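Local coordinates for protein FACT-Spt16 (Cicer arietinum, PDB 5CE6) that forms the N-terminal domain of the histone chaperone FACT subunit SPT16 and probably takes part in binding histones H3-H4, at residues Arg208-Val221 / Thr244-Leu258. Numbering follows the deposited sequence.
Sequences RAAYLTGSVMKNFV and TEKVILDPAKVNCKL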
# COMPACT_ATOMS: atom_id res chain seq x y z
N ARG A 208 -12.28 0.04 8.57
CA ARG A 208 -11.90 0.46 9.93
C ARG A 208 -10.69 1.39 9.85
O ARG A 208 -10.68 2.44 10.48
CB ARG A 208 -11.58 -0.74 10.83
CG ARG A 208 -12.74 -1.73 11.00
CD ARG A 208 -13.85 -1.21 11.91
NE ARG A 208 -14.97 -2.16 12.02
CZ ARG A 208 -16.12 -2.02 11.37
NH1 ARG A 208 -16.31 -0.97 10.58
NH2 ARG A 208 -17.08 -2.93 11.51
N ALA A 209 -9.68 0.98 9.09
CA ALA A 209 -8.46 1.76 8.91
C ALA A 209 -8.80 3.12 8.32
O ALA A 209 -8.35 4.16 8.81
CB ALA A 209 -7.49 1.03 8.02
N ALA A 210 -9.61 3.11 7.25
CA ALA A 210 -9.99 4.35 6.57
C ALA A 210 -10.83 5.28 7.44
O ALA A 210 -10.72 6.50 7.32
CB ALA A 210 -10.73 4.04 5.28
N TYR A 211 -11.69 4.71 8.28
CA TYR A 211 -12.46 5.52 9.22
C TYR A 211 -11.53 6.29 10.16
O TYR A 211 -11.72 7.49 10.39
CB TYR A 211 -13.43 4.65 10.04
CG TYR A 211 -14.41 5.46 10.86
CD1 TYR A 211 -15.59 5.92 10.30
CD2 TYR A 211 -14.14 5.78 12.19
CE1 TYR A 211 -16.49 6.67 11.04
CE2 TYR A 211 -15.03 6.53 12.94
CZ TYR A 211 -16.21 6.97 12.35
OH TYR A 211 -17.10 7.72 13.09
N LEU A 212 -10.53 5.60 10.70
CA LEU A 212 -9.55 6.25 11.57
C LEU A 212 -8.76 7.30 10.81
O LEU A 212 -8.58 8.43 11.28
CB LEU A 212 -8.60 5.22 12.17
CG LEU A 212 -7.41 5.77 12.96
CD1 LEU A 212 -7.90 6.63 14.09
CD2 LEU A 212 -6.57 4.62 13.49
N THR A 213 -8.30 6.93 9.62
CA THR A 213 -7.56 7.86 8.75
C THR A 213 -8.35 9.14 8.52
O THR A 213 -7.82 10.26 8.67
CB THR A 213 -7.25 7.18 7.40
OG1 THR A 213 -6.33 6.11 7.62
CG2 THR A 213 -6.65 8.17 6.41
N GLY A 214 -9.61 8.99 8.15
CA GLY A 214 -10.46 10.14 7.91
C GLY A 214 -10.73 10.93 9.17
O GLY A 214 -10.77 12.17 9.14
N SER A 215 -10.92 10.22 10.28
CA SER A 215 -11.20 10.87 11.56
C SER A 215 -10.01 11.71 12.01
O SER A 215 -10.18 12.80 12.56
CB SER A 215 -11.52 9.83 12.64
OG SER A 215 -12.59 9.01 12.25
N VAL A 216 -8.81 11.19 11.78
CA VAL A 216 -7.59 11.91 12.10
C VAL A 216 -7.47 13.19 11.26
O VAL A 216 -7.16 14.25 11.78
CB VAL A 216 -6.35 11.01 11.93
CG1 VAL A 216 -5.07 11.82 11.96
CG2 VAL A 216 -6.34 9.93 13.01
N MET A 217 -7.75 13.09 9.96
CA MET A 217 -7.69 14.27 9.10
C MET A 217 -8.72 15.31 9.54
O MET A 217 -8.41 16.49 9.69
CB MET A 217 -7.92 13.90 7.63
CG MET A 217 -7.94 15.12 6.70
SD MET A 217 -6.32 15.89 6.54
CE MET A 217 -5.52 14.76 5.43
N LYS A 218 -9.95 14.86 9.74
CA LYS A 218 -11.04 15.78 10.04
C LYS A 218 -10.95 16.36 11.45
O LYS A 218 -11.09 17.57 11.64
CB LYS A 218 -12.39 15.08 9.87
CG LYS A 218 -13.57 16.05 9.84
CD LYS A 218 -14.89 15.32 10.02
CE LYS A 218 -16.07 16.29 10.02
NZ LYS A 218 -16.42 16.77 8.65
N ASN A 219 -10.71 15.50 12.43
CA ASN A 219 -10.83 15.90 13.83
C ASN A 219 -9.53 16.30 14.50
O ASN A 219 -9.54 16.90 15.57
CB ASN A 219 -11.53 14.80 14.63
CG ASN A 219 -12.92 14.49 14.11
OD1 ASN A 219 -13.68 15.40 13.79
ND2 ASN A 219 -13.25 13.21 14.03
N PHE A 220 -8.40 15.96 13.89
CA PHE A 220 -7.14 16.49 14.39
C PHE A 220 -6.48 17.45 13.42
O PHE A 220 -6.25 18.62 13.76
CB PHE A 220 -6.15 15.39 14.78
CG PHE A 220 -4.82 15.95 15.18
CD1 PHE A 220 -4.67 16.61 16.39
CD2 PHE A 220 -3.73 15.86 14.33
CE1 PHE A 220 -3.46 17.15 16.76
CE2 PHE A 220 -2.51 16.40 14.69
CZ PHE A 220 -2.38 17.05 15.91
N VAL A 221 -6.15 16.98 12.22
CA VAL A 221 -5.36 17.78 11.29
C VAL A 221 -6.02 19.11 10.93
O VAL A 221 -5.40 20.16 11.05
CB VAL A 221 -4.98 17.01 10.01
CG1 VAL A 221 -4.18 17.91 9.07
CG2 VAL A 221 -4.17 15.77 10.37
N THR A 244 0.53 13.99 14.61
CA THR A 244 -0.47 13.22 13.86
C THR A 244 -0.26 11.72 14.11
O THR A 244 -1.23 10.97 14.31
CB THR A 244 -0.40 13.54 12.35
OG1 THR A 244 -0.63 14.94 12.16
CG2 THR A 244 -1.44 12.75 11.57
N GLU A 245 0.99 11.30 14.12
CA GLU A 245 1.33 9.92 14.48
C GLU A 245 0.73 9.52 15.82
O GLU A 245 0.14 8.45 15.95
CB GLU A 245 2.84 9.73 14.57
CG GLU A 245 3.50 9.19 13.32
CD GLU A 245 4.92 8.70 13.59
OE1 GLU A 245 5.12 7.96 14.57
OE2 GLU A 245 5.83 9.07 12.81
N LYS A 246 0.92 10.38 16.82
CA LYS A 246 0.43 10.11 18.17
C LYS A 246 -1.07 9.89 18.20
O LYS A 246 -1.57 9.04 18.95
CB LYS A 246 0.81 11.25 19.11
CG LYS A 246 2.29 11.35 19.36
CD LYS A 246 2.58 12.23 20.57
CE LYS A 246 3.18 13.56 20.17
NZ LYS A 246 3.48 14.41 21.37
N VAL A 247 -1.79 10.67 17.41
CA VAL A 247 -3.25 10.56 17.36
C VAL A 247 -3.69 9.26 16.68
O VAL A 247 -4.66 8.63 17.09
CB VAL A 247 -3.87 11.79 16.67
CG1 VAL A 247 -5.35 11.61 16.51
CG2 VAL A 247 -3.58 13.05 17.47
N ILE A 248 -2.98 8.87 15.62
CA ILE A 248 -3.26 7.61 14.95
C ILE A 248 -3.09 6.43 15.91
O ILE A 248 -3.97 5.57 16.02
CB ILE A 248 -2.37 7.40 13.72
CG1 ILE A 248 -2.68 8.45 12.65
CG2 ILE A 248 -2.56 6.01 13.13
CD1 ILE A 248 -1.66 8.48 11.55
N LEU A 249 -1.97 6.43 16.63
CA LEU A 249 -1.62 5.32 17.53
C LEU A 249 -2.42 5.32 18.83
O LEU A 249 -2.47 4.31 19.54
CB LEU A 249 -0.11 5.32 17.82
CG LEU A 249 0.76 5.15 16.57
CD1 LEU A 249 2.23 5.19 16.93
CD2 LEU A 249 0.44 3.85 15.85
N ASP A 250 -3.04 6.45 19.15
CA ASP A 250 -4.03 6.48 20.22
C ASP A 250 -5.32 7.07 19.69
O ASP A 250 -5.70 8.19 20.04
CB ASP A 250 -3.52 7.30 21.41
CG ASP A 250 -4.45 7.21 22.60
OD1 ASP A 250 -5.26 6.26 22.65
OD2 ASP A 250 -4.37 8.09 23.49
N PRO A 251 -6.03 6.31 18.83
CA PRO A 251 -7.23 6.76 18.13
C PRO A 251 -8.30 7.30 19.08
O PRO A 251 -9.22 8.00 18.65
CB PRO A 251 -7.72 5.50 17.42
CG PRO A 251 -7.09 4.37 18.14
CD PRO A 251 -5.76 4.88 18.58
N ALA A 252 -8.17 6.96 20.36
CA ALA A 252 -8.97 7.57 21.42
C ALA A 252 -8.87 9.09 21.37
O ALA A 252 -9.87 9.79 21.58
CB ALA A 252 -8.50 7.07 22.75
N LYS A 253 -7.67 9.59 21.07
CA LYS A 253 -7.43 11.03 20.94
C LYS A 253 -8.34 11.71 19.92
O LYS A 253 -8.43 12.94 19.89
CB LYS A 253 -5.96 11.31 20.62
CG LYS A 253 -5.00 11.04 21.78
CD LYS A 253 -3.78 11.95 21.70
CE LYS A 253 -2.99 11.94 23.01
NZ LYS A 253 -1.92 12.98 22.99
N VAL A 254 -9.01 10.92 19.09
CA VAL A 254 -10.06 11.44 18.22
C VAL A 254 -11.36 10.64 18.32
O VAL A 254 -12.15 10.62 17.37
CB VAL A 254 -9.63 11.52 16.73
CG1 VAL A 254 -8.71 12.70 16.50
CG2 VAL A 254 -8.98 10.21 16.28
N ASN A 255 -11.56 9.98 19.46
CA ASN A 255 -12.77 9.18 19.70
C ASN A 255 -13.07 8.21 18.56
O ASN A 255 -14.05 8.39 17.83
CB ASN A 255 -13.97 10.09 19.94
N CYS A 256 -12.24 7.19 18.41
CA CYS A 256 -12.40 6.28 17.28
C CYS A 256 -13.08 4.96 17.62
O CYS A 256 -13.87 4.45 16.82
CB CYS A 256 -11.05 6.01 16.62
SG CYS A 256 -11.18 5.04 15.13
N LYS A 257 -12.76 4.40 18.79
CA LYS A 257 -13.28 3.10 19.23
C LYS A 257 -12.76 1.93 18.40
O LYS A 257 -13.48 0.97 18.12
CB LYS A 257 -14.81 3.10 19.31
N LEU A 258 -11.50 2.02 17.98
CA LEU A 258 -10.80 0.89 17.40
C LEU A 258 -9.82 0.31 18.41
O LEU A 258 -9.18 1.05 19.16
CB LEU A 258 -10.02 1.29 16.14
CG LEU A 258 -10.81 1.62 14.87
CD1 LEU A 258 -9.88 1.73 13.66
CD2 LEU A 258 -11.91 0.61 14.61
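Helix 208-221 runs against the end of helix 244-249 at 135° between their directions, the two axes approaching to 10.1 Å, and the chain that leaves the second helix then returns along the first until Leu258 CD1 rests against Arg208 O. Leu212 illustrates how one branched side chain can hold a helix against the chain that leaves its neighbour: its CG lies anti to the backbone N (chi1 172°), and CD1 meets Pro251 CB at 3.5 Å and also Cys256 SG at 3.8 Å. The other branch, CD2, leans on the carbonyl oxygen of Ile248. One turn on, Val216 divides its methyls, CG1 meeting Thr244 CG2 and CG2 lying 4.0 Å from both Val247 CG1 and Ile248 CG1. Both helices belong to the metallopeptidase M24-like (pita-bread) part of the domain, where they pack on its curved sheet: Leu212 and Ile248 both reach Val263 on strand 263-265, which pairs with strand 296-306. At the far end Val247 CG2 sits over one face of the Phe220 ring, a CH-pi contact 4.0 Å from the centroid, while Thr244 OG1, hydrogen-bonded to Leu240 O, lies at the ring edge, 3.5 Å from Phe220 CE2. An alanine in place of Phe220 would remove the ring and is likely to open a gap beside Val247 CG2 and Thr244, weakening the hold between the two helices at this end. Val254 CG1 touches Asn219 CB and Phe220 CB, the former at 4.0 Å.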